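Local atomic coordinates of structural PPIase-like protein L605 (Mimivirus, PDB entry 2OSE), a protein that is a virion-associated, homotrimeric cyclophilin that may bind cyclosporin A and isomerise peptidyl-prolyl bonds, as its relatives do. Residues N14-M19 and Q172-L177; R30-L35 and G204-S209. One frame throughout, in Å; residues are numbered along the deposited sequence.

Contact 1. Residues N14-M19 and Q172-L177; sequences NPRVYM and QVYGGL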
loop_
_atom_site.group_PDB
_atom_site.type_symbol
_atom_site.label_atom_id
_atom_site.label_comp_id
_atom_site.label_asym_id
_atom_site.label_seq_id
_atom_site.Cartn_x
_atom_site.Cartn_y
_atom_site.Cartn_z
ATOM N N ASN A 14 12.287 26.660 -23.861
ATOM C CA ASN A 14 11.291 26.592 -22.809
ATOM C C ASN A 14 10.003 26.033 -23.382
ATOM O O ASN A 14 9.054 26.783 -23.617
ATOM C CB ASN A 14 11.055 27.951 -22.176
ATOM C CG ASN A 14 12.265 28.458 -21.413
ATOM O OD1 ASN A 14 12.938 29.383 -21.865
ATOM N ND2 ASN A 14 12.545 27.868 -20.260
ATOM N N PRO A 15 9.969 24.711 -23.631
ATOM C CA PRO A 15 8.745 24.142 -24.164
ATOM C C PRO A 15 7.633 24.377 -23.154
ATOM O O PRO A 15 7.897 24.431 -21.972
ATOM C CB PRO A 15 9.044 22.639 -24.245
ATOM C CG PRO A 15 10.524 22.535 -24.197
ATOM C CD PRO A 15 11.007 23.688 -23.393
ATOM N N ARG A 16 6.406 24.533 -23.623
ATOM C CA ARG A 16 5.265 24.646 -22.725
ATOM C C ARG A 16 4.328 23.534 -23.038
ATOM O O ARG A 16 4.117 23.231 -24.207
ATOM C CB ARG A 16 4.566 25.989 -22.891
ATOM C CG ARG A 16 5.380 27.153 -22.346
ATOM C CD ARG A 16 4.683 28.479 -22.592
ATOM N NE ARG A 16 5.624 29.548 -22.345
ATOM C CZ ARG A 16 5.649 30.310 -21.272
ATOM N NH1 ARG A 16 4.708 30.212 -20.369
ATOM N NH2 ARG A 16 6.617 31.223 -21.134
ATOM N N VAL A 17 3.755 22.925 -22.007
ATOM C CA VAL A 17 2.863 21.774 -22.185
ATOM C C VAL A 17 1.671 21.913 -21.263
ATOM O O VAL A 17 1.706 22.703 -20.314
ATOM C CB VAL A 17 3.562 20.436 -21.885
ATOM C CG1 VAL A 17 4.780 20.200 -22.820
ATOM C CG2 VAL A 17 3.962 20.376 -20.393
ATOM N N TYR A 18 0.627 21.133 -21.536
ATOM C CA TYR A 18 -0.564 21.083 -20.686
ATOM C C TYR A 18 -0.939 19.646 -20.311
ATOM O O TYR A 18 -0.616 18.688 -21.033
ATOM C CB TYR A 18 -1.755 21.775 -21.380
ATOM C CG TYR A 18 -2.041 21.215 -22.773
ATOM C CD1 TYR A 18 -2.921 20.150 -22.943
ATOM C CD2 TYR A 18 -1.394 21.733 -23.917
ATOM C CE1 TYR A 18 -3.176 19.604 -24.235
ATOM C CE2 TYR A 18 -1.630 21.177 -25.198
ATOM C CZ TYR A 18 -2.521 20.116 -25.336
ATOM O OH TYR A 18 -2.761 19.568 -26.598
ATOM N N MET A 19 -1.640 19.527 -19.191
ATOM C CA MET A 19 -2.194 18.270 -18.698
ATOM C C MET A 19 -3.522 18.558 -17.998
ATOM O O MET A 19 -3.540 19.242 -16.948
ATOM C CB MET A 19 -1.289 17.673 -17.613
ATOM C CG MET A 19 -0.180 16.853 -18.063
ATOM S SD MET A 19 0.918 16.470 -16.637
ATOM C CE MET A 19 2.146 15.669 -17.657
ATOM N N GLN A 172 8.102 24.586 -14.196
ATOM C CA GLN A 172 7.176 25.229 -13.241
ATOM C C GLN A 172 5.785 25.253 -13.868
ATOM O O GLN A 172 5.658 25.395 -15.058
ATOM C CB GLN A 172 7.581 26.684 -12.967
ATOM C CG GLN A 172 7.513 27.560 -14.242
ATOM C CD GLN A 172 7.843 29.027 -13.995
ATOM O OE1 GLN A 172 7.071 29.763 -13.350
ATOM N NE2 GLN A 172 8.987 29.471 -14.521
ATOM N N VAL A 173 4.765 25.217 -13.031
ATOM C CA VAL A 173 3.382 25.393 -13.418
ATOM C C VAL A 173 3.141 26.884 -13.594
ATOM O O VAL A 173 3.366 27.639 -12.658
ATOM C CB VAL A 173 2.429 24.810 -12.319
ATOM C CG1 VAL A 173 0.957 25.116 -12.655
ATOM C CG2 VAL A 173 2.629 23.273 -12.178
ATOM N N TYR A 174 2.715 27.320 -14.776
ATOM C CA TYR A 174 2.409 28.768 -14.956
ATOM C C TYR A 174 0.886 29.045 -15.077
ATOM O O TYR A 174 0.464 30.207 -15.207
ATOM C CB TYR A 174 3.198 29.368 -16.143
ATOM C CG TYR A 174 2.829 28.768 -17.501
ATOM C CD1 TYR A 174 1.817 29.317 -18.269
ATOM C CD2 TYR A 174 3.471 27.610 -17.982
ATOM C CE1 TYR A 174 1.459 28.746 -19.503
ATOM C CE2 TYR A 174 3.132 27.055 -19.206
ATOM C CZ TYR A 174 2.123 27.636 -19.957
ATOM O OH TYR A 174 1.773 27.083 -21.159
ATOM N N GLY A 175 0.094 27.980 -15.019
ATOM C CA GLY A 175 -1.356 28.047 -15.051
ATOM C C GLY A 175 -1.896 26.796 -14.378
ATOM O O GLY A 175 -1.398 25.698 -14.645
ATOM N N GLY A 176 -2.875 26.946 -13.473
ATOM C CA GLY A 176 -3.445 25.769 -12.793
ATOM C C GLY A 176 -2.927 25.473 -11.398
ATOM O O GLY A 176 -3.141 24.390 -10.884
ATOM N N LEU A 177 -2.254 26.426 -10.761
ATOM C CA LEU A 177 -1.925 26.295 -9.348
ATOM C C LEU A 177 -3.172 26.104 -8.499
ATOM O O LEU A 177 -3.119 25.406 -7.471
ATOM C CB LEU A 177 -1.155 27.515 -8.818
ATOM C CG LEU A 177 0.214 27.776 -9.451
ATOM C CD1 LEU A 177 0.753 29.034 -8.852
ATOM C CD2 LEU A 177 1.110 26.597 -9.088
#
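Arg16 CG stands anti to the carbonyl carbon (chi1 -71°), and its chain runs extended to NE, which brings NH1 of the guanidinium over the ring of Tyr174. The ring is brought there because Tyr174 CG sits between its backbone N and carbonyl carbon (chi1 64°). In the antiparallel beta barrel of cyclophilins, Arg16 lies on strand 16-23 and Tyr174 at the bulged end of 168-175. Strand 26-35 runs between these two strands, so the side chains meet across an intervening strand, on the outer side of the sheet. Here strand 168-175 carries a classic beta bulge, with Tyr174 and Gly175 together opposite Gln32.

The contact is a cation-pi pair. Arg16 CZ lies 4.6 Å from the centroid of the Tyr174 ring, almost on the ring normal. The groups are not stacked flat: their planes are 76° apart, and the guanidinium presents an edge to the ring. The aliphatic part of Arg16 follows the phenol end. Arg16 CG comes within 3.9 Å of Tyr174 CE2, and Arg16 CB and CD are each 3.5 Å from Tyr174 OH. At the tip, Arg16 NH1 rests over the ring centre of Tyr174, 3.4 Å above its plane.

Contact 2. Residues R30-L35 and G204-S209; sequences RLQIKL and GAYLDS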
loop_
_atom_site.group_PDB
_atom_site.type_symbol
_atom_site.label_atom_id
_atom_site.label_comp_id
_atom_site.label_asym_id
_atom_site.label_seq_id
_atom_site.Cartn_x
_atom_site.Cartn_y
_atom_site.Cartn_z
ATOM N N ARG A 30 -6.842 22.053 -15.475
ATOM C CA ARG A 30 -5.691 21.845 -16.371
ATOM C C ARG A 30 -4.411 22.494 -15.825
ATOM O O ARG A 30 -4.428 23.643 -15.405
ATOM C CB ARG A 30 -6.009 22.392 -17.778
ATOM C CG ARG A 30 -4.880 22.323 -18.798
ATOM C CD ARG A 30 -5.398 22.577 -20.197
ATOM N NE ARG A 30 -6.102 21.392 -20.715
ATOM C CZ ARG A 30 -6.236 21.090 -22.014
ATOM N NH1 ARG A 30 -5.730 21.876 -22.958
ATOM N NH2 ARG A 30 -6.884 19.997 -22.384
ATOM N N LEU A 31 -3.303 21.746 -15.836
ATOM C CA LEU A 31 -1.992 22.315 -15.507
ATOM C C LEU A 31 -1.298 22.741 -16.782
ATOM O O LEU A 31 -1.386 22.051 -17.780
ATOM C CB LEU A 31 -1.131 21.280 -14.770
ATOM C CG LEU A 31 -1.696 20.680 -13.476
ATOM C CD1 LEU A 31 -0.650 19.646 -12.941
ATOM C CD2 LEU A 31 -2.016 21.738 -12.419
ATOM N N GLN A 32 -0.655 23.901 -16.753
ATOM C CA GLN A 32 0.130 24.422 -17.855
ATOM C C GLN A 32 1.517 24.577 -17.301
ATOM O O GLN A 32 1.707 25.215 -16.275
ATOM C CB GLN A 32 -0.405 25.794 -18.246
ATOM C CG GLN A 32 -1.829 25.769 -18.908
ATOM C CD GLN A 32 -2.268 27.169 -19.213
ATOM O OE1 GLN A 32 -2.513 27.939 -18.295
ATOM N NE2 GLN A 32 -2.341 27.528 -20.492
ATOM N N ILE A 33 2.487 23.969 -17.967
ATOM C CA ILE A 33 3.821 23.833 -17.389
ATOM C C ILE A 33 4.857 24.343 -18.379
ATOM O O ILE A 33 4.837 23.962 -19.550
ATOM C CB ILE A 33 4.113 22.333 -17.059
ATOM C CG1 ILE A 33 3.184 21.814 -15.949
ATOM C CG2 ILE A 33 5.593 22.116 -16.614
ATOM C CD1 ILE A 33 3.095 20.290 -15.902
ATOM N N LYS A 34 5.738 25.222 -17.907
ATOM C CA LYS A 34 6.879 25.658 -18.693
ATOM C C LYS A 34 8.146 24.906 -18.249
ATOM O O LYS A 34 8.472 24.916 -17.080
ATOM C CB LYS A 34 7.107 27.157 -18.458
ATOM C CG LYS A 34 8.237 27.737 -19.314
ATOM C CD LYS A 34 8.327 29.281 -19.110
ATOM C CE LYS A 34 9.323 29.755 -18.104
ATOM N NZ LYS A 34 9.872 31.128 -18.475
ATOM N N LEU A 35 8.851 24.298 -19.198
ATOM C CA LEU A 35 10.026 23.499 -18.894
ATOM C C LEU A 35 11.311 24.282 -19.149
ATOM O O LEU A 35 11.327 25.268 -19.915
ATOM C CB LEU A 35 10.018 22.183 -19.691
ATOM C CG LEU A 35 8.835 21.332 -19.186
ATOM C CD1 LEU A 35 7.767 21.262 -20.281
ATOM C CD2 LEU A 35 9.253 19.988 -18.797
ATOM N N GLY A 204 -0.483 17.449 -23.994
ATOM C CA GLY A 204 0.075 17.914 -25.247
ATOM C C GLY A 204 1.051 19.026 -25.001
ATOM O O GLY A 204 1.205 19.489 -23.877
ATOM N N ALA A 205 1.734 19.422 -26.068
ATOM C CA ALA A 205 2.625 20.567 -26.047
ATOM C C ALA A 205 1.963 21.637 -26.875
ATOM O O ALA A 205 1.330 21.333 -27.904
ATOM C CB ALA A 205 3.974 20.202 -26.646
ATOM N N TYR A 206 2.055 22.878 -26.404
ATOM C CA TYR A 206 1.744 24.038 -27.224
ATOM C C TYR A 206 2.824 24.192 -28.294
ATOM O O TYR A 206 3.979 23.816 -28.066
ATOM C CB TYR A 206 1.715 25.311 -26.376
ATOM C CG TYR A 206 0.683 25.304 -25.306
ATOM C CD1 TYR A 206 -0.656 25.557 -25.594
ATOM C CD2 TYR A 206 1.036 25.026 -23.984
ATOM C CE1 TYR A 206 -1.618 25.547 -24.577
ATOM C CE2 TYR A 206 0.086 25.016 -22.986
ATOM C CZ TYR A 206 -1.228 25.265 -23.285
ATOM O OH TYR A 206 -2.148 25.268 -22.272
ATOM N N LEU A 207 2.464 24.772 -29.443
ATOM C CA LEU A 207 3.454 25.095 -30.491
ATOM C C LEU A 207 4.545 25.953 -29.896
ATOM O O LEU A 207 4.276 26.961 -29.230
ATOM C CB LEU A 207 2.836 25.901 -31.656
ATOM C CG LEU A 207 3.729 26.146 -32.900
ATOM C CD1 LEU A 207 3.796 24.877 -33.778
ATOM C CD2 LEU A 207 3.217 27.324 -33.750
ATOM N N ASP A 208 5.781 25.572 -30.153
ATOM C CA ASP A 208 6.896 26.472 -29.842
ATOM C C ASP A 208 7.259 27.248 -31.106
ATOM O O ASP A 208 7.835 26.683 -32.038
ATOM C CB ASP A 208 8.102 25.709 -29.289
ATOM C CG ASP A 208 9.218 26.633 -28.892
ATOM O OD1 ASP A 208 9.260 27.003 -27.688
ATOM O OD2 ASP A 208 10.029 27.008 -29.779
ATOM N N SER A 209 6.896 28.526 -31.134
ATOM C CA SER A 209 6.895 29.281 -32.392
ATOM C C SER A 209 8.311 29.558 -32.922
ATOM O O SER A 209 8.527 29.515 -34.134
ATOM C CB SER A 209 6.052 30.560 -32.294
ATOM O OG SER A 209 6.609 31.487 -31.391
#
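Gln32 reaches Tyr206 with the end of its side chain, and each atom on the way has a neighbour. CB lies against the ring of Tyr174. From there CG turns anti to the carbonyl carbon (chi1 -69°), and this aims the chain at the phenol of Tyr206. Gln32 CG comes within 3.4 Å of Tyr206 OH. The chain stays extended at the next bond, and Gln32 CD is 3.6 Å from Tyr206 OH. Gln32 NE2 makes the polar contact: it donates a hydrogen bond to Tyr206 OH over 2.9 Å. The bond is fairly straight, with an N-H...O angle of 161°, and the hydroxyl oxygen lies close to the amide plane. Gln32 NE2 is also 3.8 Å from Tyr206 CZ.

In the cyclophilin barrel, strand 16-23 lies between strands 26-35 and 198-205. The bond therefore passes over that middle strand on the outside of the barrel. Leu31, Ile33 and Leu35 alternate with Arg30, Gln32 and Lys34 and are buried on the inner side, where Ile33 and Leu35 pack on Leu129.

Tyr206 comes directly after Ala205 of strand 198-205, and its phenol reaches over from there. The Gln32 and Tyr206 side chains cross at about a right angle, and the amide and ring planes are 64° apart. The Tyr206 ring also makes an edge-to-face pair with Tyr18 of the middle strand and touches Arg16. Further on, the chain leads into helix 209-212. Asp208 is the N-cap of this helix, and its OD2 accepts a hydrogen bond from the backbone N of Gln211.

Contact 1 and contact 2 have centres about 6 Å apart and share one patch on the outside of the same sheet. Their segments alternate along the chain. Each spans a strand that belongs to the other: 30-35 runs between the two segments of contact 1, and 14-19 between those of contact 2. The backbones join directly. Met19 O is 2.7 Å from Leu31 N, and Tyr174 N is 2.8 Å from Gln32 O, both probable hydrogen bonds. The side chains meet as well: Tyr174 OH packs 3.2 Å from Tyr206 CE2. Arg16, Tyr174, Gln32 and Tyr206 thus form one continuous surface cluster. On the inner face, Val17 and Leu35 both pack against helix 41-52.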